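Local coordinates for protein triosephosphate isomerase (Trichomonas vaginalis, PDB 4O4V) that probably interconverts D-glyceraldehyde 3-phosphate and dihydroxyacetone phosphate, a step of glycolysis and gluconeogenesis, as a homodimer of TIM barrels, at residues Asn9-Pro14 and Leu92-Arg97; Val60-Val65 and Pro80-Phe85; Phe230-Ala235 and Ile242-Ser247. All blocks are in the same frame, centred on the assembly; numbering follows the deposited sequence.

All three contacts belong to one TIM barrel but lie at different depths. Contact 1 is partly buried and polar: it joins the loop after strand 5-9 to the start of helix 95-99 through a salt bridge and a water, with the second subunit close by. Contacts 2 and 3 are buried and apolar, and each sets an isoleucine of a helix against the outward face of a strand and the loop beyond it. Contact 2 still has the second subunit at its margins, whereas contact 3 lies wholly within one chain. N9 couples contacts 1 and 3 through a probable hydrogen bond to V232, while K11 and R97 pack against E63 and N64 of contact 2.

Contact 1. Residues Asn9-Pro14 and Leu92-Arg97; sequences NWKANP and LGHSER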
ATOM      1  N   ASN A   9      -5.293  -0.326  15.756  1.00  7.24           N
ATOM      2  CA  ASN A   9      -4.527  -0.556  14.529  1.00  6.73           C
ATOM      3  C   ASN A   9      -4.491  -2.053  14.248  1.00  6.24           C
ATOM      4  O   ASN A   9      -3.733  -2.788  14.876  1.00  7.28           O
ATOM      5  CB  ASN A   9      -3.117  -0.008  14.705  1.00  7.95           C
ATOM      6  CG  ASN A   9      -2.267  -0.188  13.478  1.00  7.12           C
ATOM      7  OD1 ASN A   9      -2.770  -0.532  12.394  1.00  7.53           O
ATOM      8  ND2 ASN A   9      -0.989   0.083  13.608  1.00  7.72           N
ATOM      9  N   TRP A  10      -5.303  -2.504  13.305  1.00  6.68           N
ATOM     10  CA  TRP A  10      -5.297  -3.917  12.915  1.00  6.81           C
ATOM     11  C   TRP A  10      -3.995  -4.340  12.265  1.00  6.93           C
ATOM     12  O   TRP A  10      -3.729  -5.541  12.182  1.00  8.21           O
ATOM     13  CB  TRP A  10      -6.430  -4.218  11.951  1.00  7.09           C
ATOM     14  CG  TRP A  10      -7.808  -4.122  12.532  1.00  7.78           C
ATOM     15  CD1 TRP A  10      -8.189  -3.655  13.758  1.00  8.50           C
ATOM     16  CD2 TRP A  10      -9.008  -4.492  11.848  1.00  8.18           C
ATOM     17  NE1 TRP A  10      -9.573  -3.709  13.871  1.00  9.31           N
ATOM     18  CE2 TRP A  10     -10.089  -4.232  12.715  1.00  9.78           C
ATOM     19  CE3 TRP A  10      -9.270  -5.041  10.586  1.00  9.03           C
ATOM     20  CZ2 TRP A  10     -11.426  -4.481  12.350  1.00 11.16           C
ATOM     21  CZ3 TRP A  10     -10.602  -5.283  10.228  1.00 10.21           C
ATOM     22  CH2 TRP A  10     -11.650  -5.012  11.110  1.00 11.13           C
ATOM     23  N   LYS A  11      -3.200  -3.395  11.782  1.00  6.51           N
ATOM     24  CA  LYS A  11      -1.982  -3.673  11.025  1.00  6.85           C
ATOM     25  C   LYS A  11      -2.367  -4.497   9.807  1.00  6.89           C
ATOM     26  O   LYS A  11      -3.428  -4.267   9.217  1.00  7.23           O
ATOM     27  CB  LYS A  11      -0.860  -4.286  11.866  1.00  6.90           C
ATOM     28  CG  LYS A  11      -0.567  -3.473  13.144  1.00  7.29           C
ATOM     29  CD  LYS A  11       0.624  -3.995  13.902  1.00  8.37           C
ATOM     30  CE  LYS A  11       0.894  -3.172  15.142  1.00  8.88           C
ATOM     31  NZ  LYS A  11       2.163  -3.609  15.771  1.00 10.12           N
ATOM     32  N   ALA A  12      -1.543  -5.433   9.369  1.00  6.77           N
ATOM     33  CA  ALA A  12      -1.845  -6.257   8.188  1.00  7.30           C
ATOM     34  C   ALA A  12      -2.604  -7.508   8.619  1.00  7.52           C
ATOM     35  O   ALA A  12      -2.103  -8.628   8.539  1.00  8.09           O
ATOM     36  CB  ALA A  12      -0.589  -6.600   7.413  1.00  7.55           C
ATOM     37  N   ASN A  13      -3.812  -7.276   9.095  1.00  7.26           N
ATOM     38  CA  ASN A  13      -4.666  -8.339   9.623  1.00  7.58           C
ATOM     39  C   ASN A  13      -6.108  -7.892   9.483  1.00  7.99           C
ATOM     40  O   ASN A  13      -6.383  -6.695   9.354  1.00  7.98           O
ATOM     41  CB  ASN A  13      -4.445  -8.549  11.127  1.00  8.18           C
ATOM     42  CG  ASN A  13      -3.055  -8.947  11.501  1.00  9.53           C
ATOM     43  OD1 ASN A  13      -2.691 -10.135  11.411  1.00 11.08           O
ATOM     44  ND2 ASN A  13      -2.256  -7.997  11.944  1.00  9.79           N
ATOM     45  N   PRO A  14      -7.060  -8.822   9.561  1.00  8.31           N
ATOM     46  CA  PRO A  14      -6.876 -10.274   9.501  1.00  8.83           C
ATOM     47  C   PRO A  14      -6.595 -10.717   8.064  1.00  9.27           C
ATOM     48  O   PRO A  14      -6.434  -9.896   7.165  1.00  9.09           O
ATOM     49  CB  PRO A  14      -8.231 -10.790  10.031  1.00  9.96           C
ATOM     50  CG  PRO A  14      -9.204  -9.782   9.518  1.00 10.59           C
ATOM     51  CD  PRO A  14      -8.481  -8.449   9.620  1.00  9.59           C
ATOM     52  N   LEU A  92      -0.024   7.818  10.161  1.00  6.68           N
ATOM     53  CA  LEU A  92       1.199   8.154   9.432  1.00  6.81           C
ATOM     54  C   LEU A  92       2.403   7.875  10.287  1.00  7.55           C
ATOM     55  O   LEU A  92       2.390   8.140  11.490  1.00  7.44           O
ATOM     56  CB  LEU A  92       1.216   9.651   9.048  1.00  7.37           C
ATOM     57  CG  LEU A  92       0.189  10.107   8.020  1.00  8.46           C
ATOM     58  CD1 LEU A  92       0.313  11.606   7.812  1.00  9.99           C
ATOM     59  CD2 LEU A  92       0.384   9.366   6.727  1.00 10.31           C
ATOM     60  N   GLY A  93       3.471   7.408   9.656  1.00  6.97           N
ATOM     61  CA  GLY A  93       4.756   7.303  10.331  1.00  7.31           C
ATOM     62  C   GLY A  93       4.880   6.191  11.353  1.00  6.97           C
ATOM     63  O   GLY A  93       5.769   6.208  12.201  1.00  7.40           O
ATOM     64  N   HIS A  94       4.029   5.187  11.267  1.00  6.95           N
ATOM     65  CA  HIS A  94       4.132   4.042  12.157  1.00  7.17           C
ATOM     66  C   HIS A  94       5.530   3.458  12.064  1.00  7.02           C
ATOM     67  O   HIS A  94       6.135   3.403  10.975  1.00  7.43           O
ATOM     68  CB  HIS A  94       3.096   2.990  11.769  1.00  7.07           C
ATOM     69  CG  HIS A  94       2.921   1.945  12.800  1.00  7.42           C
ATOM     70  ND1 HIS A  94       3.753   0.863  12.930  1.00  8.11           N
ATOM     71  CD2 HIS A  94       2.023   1.867  13.801  1.00  8.02           C
ATOM     72  CE1 HIS A  94       3.382   0.180  13.995  1.00  7.93           C
ATOM     73  NE2 HIS A  94       2.312   0.753  14.514  1.00  8.44           N
ATOM     74  N   SER A  95       6.050   3.013  13.193  1.00  7.43           N
ATOM     75  CA  SER A  95       7.385   2.423  13.242  1.00  7.54           C
ATOM     76  C   SER A  95       7.625   1.360  12.169  1.00  7.61           C
ATOM     77  O   SER A  95       8.741   1.248  11.662  1.00  8.25           O
ATOM     78  CB  SER A  95       7.665   1.844  14.631  1.00  9.40           C
ATOM     79  OG  SER A  95       6.811   0.774  14.965  1.00 11.18           O
ATOM     80  N   GLU A  96       6.620   0.538  11.873  1.00  7.54           N
ATOM     81  CA  GLU A  96       6.802  -0.505  10.876  1.00  8.01           C
ATOM     82  C   GLU A  96       7.059   0.078   9.497  1.00  8.00           C
ATOM     83  O   GLU A  96       7.826  -0.499   8.715  1.00  9.20           O
ATOM     84  CB  GLU A  96       5.583  -1.443  10.928  1.00  8.24           C
ATOM     85  CG  GLU A  96       5.537  -2.237  12.234  1.00  8.52           C
ATOM     86  CD  GLU A  96       4.178  -2.684  12.676  1.00  8.67           C
ATOM     87  OE1 GLU A  96       3.181  -2.587  11.929  1.00  8.51           O
ATOM     88  OE2 GLU A  96       4.095  -3.174  13.843  1.00  9.94           O
ATOM     89  N   ARG A  97       6.416   1.186   9.176  1.00  7.72           N
ATOM     90  CA  ARG A  97       6.655   1.842   7.906  1.00  8.69           C
ATOM     91  C   ARG A  97       7.977   2.605   7.856  1.00  8.04           C
ATOM     92  O   ARG A  97       8.653   2.616   6.823  1.00  9.50           O
ATOM     93  CB  ARG A  97       5.491   2.721   7.494  1.00  8.54           C
ATOM     94  CG  ARG A  97       4.193   1.937   7.397  1.00  8.33           C
ATOM     95  CD  ARG A  97       3.198   2.539   6.426  1.00  8.51           C
ATOM     96  NE  ARG A  97       3.684   2.554   5.045  1.00  8.80           N
ATOM     97  CZ  ARG A  97       3.680   1.505   4.231  1.00  9.49           C
ATOM     98  NH1 ARG A  97       3.169   0.354   4.617  1.00  9.26           N
ATOM     99  NH2 ARG A  97       4.174   1.630   3.004  1.00 10.40           N
TER
HETATM  100  O   HOH W   1       0.175   0.215  16.472  1.00 12.71           O
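K11 and E96 are the nearest backbone pair, with CA atoms 9.3 Å apart, so the loop after strand 5-9 and the first turn of helix 95-99 meet through side chains alone. Lysine has the length to cross this gap. Its extended chain runs at about a right angle to that of E96, and K11 NZ donates to the syn lone pair of E96 OE2 at 2.8 Å in a salt bridge. The other oxygen, E96 OE1, lies 3.5 Å from K11 CD and is hydrogen-bonded to T74 of the second subunit, so both carboxylate oxygens are engaged. N9 approaches the H94 ring with its amide turned 74° from the ring plane. A water links them, accepting from N9 ND2 at 3.1 Å and lying at the ring edge, in plane, 2.9 Å from H94 NE2. With H94 CG anti to the backbone N (chi1 -167°), ND1 can cap the helix, accepting from E96 N at 3.1 Å in a nearly straight bond. An imidazole suits this place because its two nitrogens serve the helix and the water at once. N9 OD1 closes an Asx turn with K11 N, which ties the amide to the lysine loop. Such a cluster at the C-terminal mouth of the strands, with E166 beside H94, is consistent with the active site of triosephosphate isomerases.

Contact 2. Residues Val60-Val65 and Pro80-Phe85; sequences VSAENV and PMIKSF
I82 rests its CD1 methyl on the neighbouring side chains of A62 and V65, meeting A62 CB at 3.8 Å and V65 CG1 at 3.4 Å. The second distance is shorter than usual for two carbons, so the methyl is tightly seated. I82 has CG1 anti to its carbonyl carbon (chi1 -66°), and from there the rest of the chain extends off the helix toward the strand. The small side chain of A62 allows close approach: A62 and I82 are the nearest backbone pair, with CA atoms 7.6 Å apart. V65 comes in at about a right angle to the isoleucine, and its branched shape presents its CG1 methyl from the loop that follows the strand. Strand 59-62, helix 79-83 and strand 89-92 form one beta-alpha-beta unit of the TIM barrel, and here the helix lies against the outer side of the strand that precedes it. T90 of strand 89-92 touches both A62 and V65. S61 points away from the helix, and its OG donates to A62 O at 2.8 Å, a local bond that settles a polar group in a buried strand. Farther along 80-85, S84 does something similar, its OG donating to M81 O at 2.8 Å. The same hydroxyl also bonds to V17 of the second subunit, where the buried isoleucine contact gives way to the dimer interface.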
ATOM      1  N   VAL A  60     -13.581   5.122  10.972  1.00  8.54           N
ATOM      2  CA  VAL A  60     -12.616   4.287  10.272  1.00  7.56           C
ATOM      3  C   VAL A  60     -11.373   5.093   9.920  1.00  7.84           C
ATOM      4  O   VAL A  60     -11.443   6.292   9.616  1.00  8.53           O
ATOM      5  CB  VAL A  60     -13.307   3.722   9.013  1.00  7.98           C
ATOM      6  CG1 VAL A  60     -12.363   2.878   8.188  1.00  9.48           C
ATOM      7  CG2 VAL A  60     -14.491   2.865   9.395  1.00  9.98           C
ATOM      8  N   SER A  61     -10.224   4.425   9.906  1.00  7.64           N
ATOM      9  CA  SER A  61      -8.958   5.013   9.509  1.00  6.58           C
ATOM     10  C   SER A  61      -8.194   4.131   8.550  1.00  6.79           C
ATOM     11  O   SER A  61      -8.188   2.906   8.659  1.00  7.15           O
ATOM     12  CB  SER A  61      -8.081   5.198  10.760  1.00  7.55           C
ATOM     13  OG  SER A  61      -6.845   5.827  10.489  1.00  7.42           O
ATOM     14  N   ALA A  62      -7.519   4.774   7.599  1.00  6.50           N
ATOM     15  CA  ALA A  62      -6.463   4.094   6.865  1.00  6.75           C
ATOM     16  C   ALA A  62      -5.219   3.920   7.703  1.00  5.80           C
ATOM     17  O   ALA A  62      -5.049   4.559   8.756  1.00  6.62           O
ATOM     18  CB  ALA A  62      -6.126   4.873   5.600  1.00  8.01           C
ATOM     19  N   GLU A  63      -4.311   3.072   7.252  1.00  6.45           N
ATOM     20  CA  GLU A  63      -3.056   2.785   7.943  1.00  6.77           C
ATOM     21  C   GLU A  63      -1.856   3.522   7.343  1.00  6.72           C
ATOM     22  O   GLU A  63      -0.747   3.463   7.881  1.00  7.33           O
ATOM     23  CB  GLU A  63      -2.758   1.285   7.973  1.00  6.39           C
ATOM     24  CG  GLU A  63      -3.732   0.494   8.872  1.00  6.60           C
ATOM     25  CD  GLU A  63      -3.424  -0.988   8.924  1.00  6.79           C
ATOM     26  OE1 GLU A  63      -2.303  -1.403   8.602  1.00  7.76           O
ATOM     27  OE2 GLU A  63      -4.359  -1.770   9.312  1.00  7.30           O
ATOM     28  N   ASN A  64      -2.091   4.203   6.230  1.00  6.61           N
ATOM     29  CA  ASN A  64      -1.081   4.939   5.471  1.00  7.23           C
ATOM     30  C   ASN A  64      -1.808   5.659   4.338  1.00  7.25           C
ATOM     31  O   ASN A  64      -2.913   5.251   3.969  1.00  7.71           O
ATOM     32  CB  ASN A  64      -0.037   3.979   4.884  1.00  7.55           C
ATOM     33  CG  ASN A  64       1.082   4.681   4.170  1.00  7.95           C
ATOM     34  OD1 ASN A  64       1.559   5.700   4.625  1.00  8.80           O
ATOM     35  ND2 ASN A  64       1.494   4.121   3.029  1.00  9.64           N
ATOM     36  N   VAL A  65      -1.158   6.650   3.739  1.00  7.24           N
ATOM     37  CA  VAL A  65      -1.606   7.269   2.482  1.00  8.20           C
ATOM     38  C   VAL A  65      -0.368   7.729   1.743  1.00  8.20           C
ATOM     39  O   VAL A  65       0.709   7.889   2.331  1.00  9.78           O
ATOM     40  CB  VAL A  65      -2.537   8.489   2.696  1.00  9.64           C
ATOM     41  CG1 VAL A  65      -3.777   8.138   3.440  1.00 12.96           C
ATOM     42  CG2 VAL A  65      -1.841   9.628   3.398  1.00 11.12           C
ATOM     43  N   PRO A  80      -7.742  11.236  -1.761  1.00  9.06           N
ATOM     44  CA  PRO A  80      -9.095  11.343  -2.346  1.00  9.56           C
ATOM     45  C   PRO A  80      -9.819   9.996  -2.439  1.00  8.88           C
ATOM     46  O   PRO A  80     -11.037   9.946  -2.331  1.00  9.46           O
ATOM     47  CB  PRO A  80      -8.833  11.933  -3.737  1.00 12.00           C
ATOM     48  CG  PRO A  80      -7.466  12.622  -3.620  1.00 16.09           C
ATOM     49  CD  PRO A  80      -6.712  11.859  -2.618  1.00  9.98           C
ATOM     50  N   MET A  81      -9.083   8.911  -2.672  1.00  8.26           N
ATOM     51  CA  MET A  81      -9.724   7.603  -2.811  1.00  7.91           C
ATOM     52  C   MET A  81     -10.381   7.221  -1.490  1.00  8.19           C
ATOM     53  O   MET A  81     -11.520   6.752  -1.449  1.00  8.88           O
ATOM     54  CB  MET A  81      -8.711   6.544  -3.196  1.00  8.09           C
ATOM     55  CG  MET A  81      -7.982   6.753  -4.503  1.00  7.69           C
ATOM     56  SD  MET A  81      -6.707   5.490  -4.690  1.00  7.77           S
ATOM     57  CE  MET A  81      -5.856   6.108  -6.154  1.00  8.80           C
ATOM     58  N   ILE A  82      -9.644   7.386  -0.405  1.00  7.86           N
ATOM     59  CA  ILE A  82     -10.120   7.077   0.934  1.00  8.47           C
ATOM     60  C   ILE A  82     -11.296   7.978   1.292  1.00  8.80           C
ATOM     61  O   ILE A  82     -12.327   7.505   1.785  1.00  8.71           O
ATOM     62  CB  ILE A  82      -8.950   7.209   1.922  1.00  9.24           C
ATOM     63  CG1 ILE A  82      -7.885   6.130   1.643  1.00  9.48           C
ATOM     64  CG2 ILE A  82      -9.421   7.154   3.366  1.00 11.60           C
ATOM     65  CD1 ILE A  82      -6.520   6.523   2.176  1.00 12.43           C
ATOM     66  N   LYS A  83     -11.168   9.265   1.031  1.00  8.51           N
ATOM     67  CA  LYS A  83     -12.237  10.207   1.335  1.00  9.19           C
ATOM     68  C   LYS A  83     -13.494   9.891   0.542  1.00  9.10           C
ATOM     69  O   LYS A  83     -14.604  10.199   1.005  1.00 10.88           O
ATOM     70  CB  LYS A  83     -11.798  11.634   1.060  1.00 10.86           C
ATOM     71  CG  LYS A  83     -10.748  12.162   2.004  1.00 12.38           C
ATOM     72  CD  LYS A  83     -10.518  13.631   1.755  1.00 20.28           C
ATOM     73  CE  LYS A  83     -11.691  14.484   2.292  1.00 27.33           C
ATOM     74  NZ  LYS A  83     -11.879  14.413   3.764  1.00 36.68           N
ATOM     75  N   SER A  84     -13.379   9.281  -0.630  1.00  8.77           N
ATOM     76  CA  SER A  84     -14.555   9.026  -1.449  1.00  9.95           C
ATOM     77  C   SER A  84     -15.457   7.966  -0.834  1.00 10.52           C
ATOM     78  O   SER A  84     -16.627   7.857  -1.226  1.00 12.69           O
ATOM     79  CB  SER A  84     -14.154   8.658  -2.890  1.00 10.17           C
ATOM     80  OG  SER A  84     -13.723   7.301  -3.053  1.00 10.52           O
ATOM     81  N   PHE A  85     -14.962   7.198   0.127  1.00  9.82           N
ATOM     82  CA  PHE A  85     -15.782   6.280   0.913  1.00 10.68           C
ATOM     83  C   PHE A  85     -16.320   6.929   2.184  1.00 12.06           C
ATOM     84  O   PHE A  85     -17.077   6.292   2.903  1.00 14.37           O
ATOM     85  CB  PHE A  85     -14.992   5.015   1.275  1.00 11.21           C
ATOM     86  CG  PHE A  85     -14.722   4.129   0.104  1.00  9.99           C
ATOM     87  CD1 PHE A  85     -15.616   3.145  -0.258  1.00 11.58           C
ATOM     88  CD2 PHE A  85     -13.596   4.304  -0.677  1.00 11.38           C
ATOM     89  CE1 PHE A  85     -15.367   2.330  -1.365  1.00 11.71           C
ATOM     90  CE2 PHE A  85     -13.344   3.501  -1.761  1.00 10.82           C
ATOM     91  CZ  PHE A  85     -14.224   2.519  -2.112  1.00 11.44           C
TER

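Contact 3. Residues Phe230-Ala235 and Ile242-Ser247; sequences FLVGGA and INIVNS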
ATOM      1  N   PHE A 230      -4.539   5.641  23.439  1.00  6.49           N
ATOM      2  CA  PHE A 230      -3.728   4.536  22.961  1.00  6.21           C
ATOM      3  C   PHE A 230      -3.826   4.373  21.468  1.00  6.16           C
ATOM      4  O   PHE A 230      -4.913   4.597  20.887  1.00  7.18           O
ATOM      5  CB  PHE A 230      -4.168   3.210  23.605  1.00  6.80           C
ATOM      6  CG  PHE A 230      -4.117   3.248  25.099  1.00  6.79           C
ATOM      7  CD1 PHE A 230      -2.902   3.386  25.736  1.00  7.67           C
ATOM      8  CD2 PHE A 230      -5.256   3.166  25.885  1.00  7.21           C
ATOM      9  CE1 PHE A 230      -2.819   3.445  27.103  1.00  8.77           C
ATOM     10  CE2 PHE A 230      -5.164   3.232  27.244  1.00  8.41           C
ATOM     11  CZ  PHE A 230      -3.953   3.350  27.863  1.00  8.68           C
ATOM     12  N   LEU A 231      -2.739   3.941  20.845  1.00  6.26           N
ATOM     13  CA  LEU A 231      -2.776   3.337  19.513  1.00  6.83           C
ATOM     14  C   LEU A 231      -2.456   1.876  19.756  1.00  7.21           C
ATOM     15  O   LEU A 231      -1.319   1.508  20.067  1.00  8.24           O
ATOM     16  CB  LEU A 231      -1.765   3.997  18.560  1.00  7.29           C
ATOM     17  CG  LEU A 231      -1.869   3.469  17.116  1.00  7.96           C
ATOM     18  CD1 LEU A 231      -3.226   3.713  16.510  1.00  9.21           C
ATOM     19  CD2 LEU A 231      -0.771   4.084  16.244  1.00  9.31           C
ATOM     20  N   VAL A 232      -3.483   1.041  19.707  1.00  7.15           N
ATOM     21  CA  VAL A 232      -3.431  -0.354  20.155  1.00  7.33           C
ATOM     22  C   VAL A 232      -3.008  -1.225  19.012  1.00  8.48           C
ATOM     23  O   VAL A 232      -3.506  -1.080  17.887  1.00 10.74           O
ATOM     24  CB  VAL A 232      -4.823  -0.791  20.646  1.00  7.36           C
ATOM     25  CG1 VAL A 232      -4.805  -2.215  21.186  1.00  8.11           C
ATOM     26  CG2 VAL A 232      -5.352   0.145  21.715  1.00  8.34           C
ATOM     27  N   GLY A 233      -2.145  -2.180  19.288  1.00  7.55           N
ATOM     28  CA  GLY A 233      -1.720  -3.189  18.330  1.00  9.91           C
ATOM     29  C   GLY A 233      -2.598  -4.422  18.367  1.00  8.55           C
ATOM     30  O   GLY A 233      -3.801  -4.372  18.088  1.00  9.92           O
ATOM     31  N   GLY A 234      -2.026  -5.557  18.736  1.00 10.23           N
ATOM     32  CA  GLY A 234      -2.694  -6.833  18.635  1.00 11.03           C
ATOM     33  C   GLY A 234      -4.010  -6.963  19.371  1.00  9.22           C
ATOM     34  O   GLY A 234      -4.890  -7.681  18.913  1.00 10.25           O
ATOM     35  N   ALA A 235      -4.169  -6.287  20.507  1.00  9.51           N
ATOM     36  CA  ALA A 235      -5.436  -6.348  21.218  1.00  9.57           C
ATOM     37  C   ALA A 235      -6.607  -5.769  20.425  1.00  8.99           C
ATOM     38  O   ALA A 235      -7.755  -6.014  20.758  1.00 10.59           O
ATOM     39  CB  ALA A 235      -5.334  -5.743  22.590  1.00 10.66           C
ATOM     40  N   ILE A 242     -12.152  -3.740  23.882  1.00  9.67           N
ATOM     41  CA  ILE A 242     -13.215  -2.997  24.557  1.00 10.28           C
ATOM     42  C   ILE A 242     -12.761  -2.572  25.961  1.00  9.61           C
ATOM     43  O   ILE A 242     -13.095  -1.494  26.426  1.00  9.45           O
ATOM     44  CB  ILE A 242     -14.539  -3.810  24.559  1.00 11.69           C
ATOM     45  CG1 ILE A 242     -14.852  -4.259  23.114  1.00 13.92           C
ATOM     46  CG2 ILE A 242     -15.634  -2.992  25.205  1.00 11.66           C
ATOM     47  CD1 ILE A 242     -14.826  -3.138  22.071  1.00 15.11           C
ATOM     48  N   ASN A 243     -12.031  -3.444  26.662  1.00  9.09           N
ATOM     49  CA  ASN A 243     -11.461  -3.066  27.940  1.00  9.65           C
ATOM     50  C   ASN A 243     -10.589  -1.846  27.803  1.00  9.04           C
ATOM     51  O   ASN A 243     -10.603  -0.954  28.647  1.00  9.89           O
ATOM     52  CB  ASN A 243     -10.623  -4.201  28.526  1.00 11.79           C
ATOM     53  CG  ASN A 243     -11.422  -5.413  28.804  1.00 15.37           C
ATOM     54  OD1 ASN A 243     -11.747  -6.180  27.896  1.00 17.53           O
ATOM     55  ND2 ASN A 243     -11.752  -5.622  30.067  1.00 21.94           N
ATOM     56  N   ILE A 244      -9.802  -1.789  26.744  1.00  8.31           N
ATOM     57  CA  ILE A 244      -8.910  -0.668  26.509  1.00  8.22           C
ATOM     58  C   ILE A 244      -9.706   0.607  26.200  1.00  7.96           C
ATOM     59  O   ILE A 244      -9.401   1.663  26.728  1.00  8.92           O
ATOM     60  CB  ILE A 244      -7.877  -1.003  25.428  1.00  8.40           C
ATOM     61  CG1 ILE A 244      -7.036  -2.213  25.835  1.00  8.30           C
ATOM     62  CG2 ILE A 244      -7.018   0.171  25.151  1.00  8.93           C
ATOM     63  CD1 ILE A 244      -6.245  -2.855  24.700  1.00  9.55           C
ATOM     64  N   VAL A 245     -10.705   0.511  25.325  1.00  8.05           N
ATOM     65  CA  VAL A 245     -11.592   1.645  25.072  1.00  8.11           C
ATOM     66  C   VAL A 245     -12.167   2.191  26.381  1.00  8.40           C
ATOM     67  O   VAL A 245     -12.212   3.417  26.624  1.00  9.09           O
ATOM     68  CB  VAL A 245     -12.716   1.223  24.113  1.00  8.64           C
ATOM     69  CG1 VAL A 245     -13.838   2.248  24.089  1.00  9.73           C
ATOM     70  CG2 VAL A 245     -12.120   0.975  22.727  1.00  8.18           C
ATOM     71  N   ASN A 246     -12.572   1.285  27.249  1.00  8.01           N
ATOM     72  CA  ASN A 246     -13.244   1.634  28.491  1.00  8.23           C
ATOM     73  C   ASN A 246     -12.314   2.092  29.605  1.00 10.10           C
ATOM     74  O   ASN A 246     -12.775   2.556  30.653  1.00 10.45           O
ATOM     75  CB  ASN A 246     -14.138   0.475  28.941  1.00  9.42           C
ATOM     76  CG  ASN A 246     -15.385   0.354  28.078  1.00 10.81           C
ATOM     77  OD1 ASN A 246     -15.704   1.281  27.352  1.00 11.03           O
ATOM     78  ND2 ASN A 246     -16.067  -0.774  28.143  1.00 12.13           N
ATOM     79  N   SER A 247     -11.003   2.034  29.371  1.00  9.14           N
ATOM     80  CA  SER A 247     -10.037   2.539  30.343  1.00  9.16           C
ATOM     81  C   SER A 247     -10.116   4.054  30.489  1.00  7.98           C
ATOM     82  O   SER A 247      -9.535   4.612  31.411  1.00  9.43           O
ATOM     83  CB  SER A 247      -8.622   2.094  29.972  1.00  8.59           C
ATOM     84  OG  SER A 247      -8.127   2.767  28.840  1.00  9.00           O
TER
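I244 fills the tight part of this contact with two separate methyls. Its CG2 meets F230 CD2 at 3.6 Å and V232 CG2 at 3.8 Å, while its CD1 lies 3.7 Å from A235 CB. V232 and I244 reach toward each other tip to tip, a fit well served by two beta-branched residues, and alanine at 235 lets the short 3-10 turn come in over the end of the isoleucine. S247 OG sits at the edge of the F230 ring, in plane and 3.4 Å from CE2. That buried hydroxyl is satisfied locally, donating to I244 O at 2.7 Å in the carbonyl plane. The packing ends at the residues that turn to solvent: N243 is exposed on the helix, and G234 is exposed in the turn after the strand, which in related isomerases borders the substrate phosphate. Beyond the contact, helix 218-222 closes one flank through L221 on F230 and A222 on S247. Strand 5-9 runs parallel to strand 229-232 and bonds to its backbone, and its V6 touches both V232 and V245, so helix 240-246 packs across the seam between these two strands.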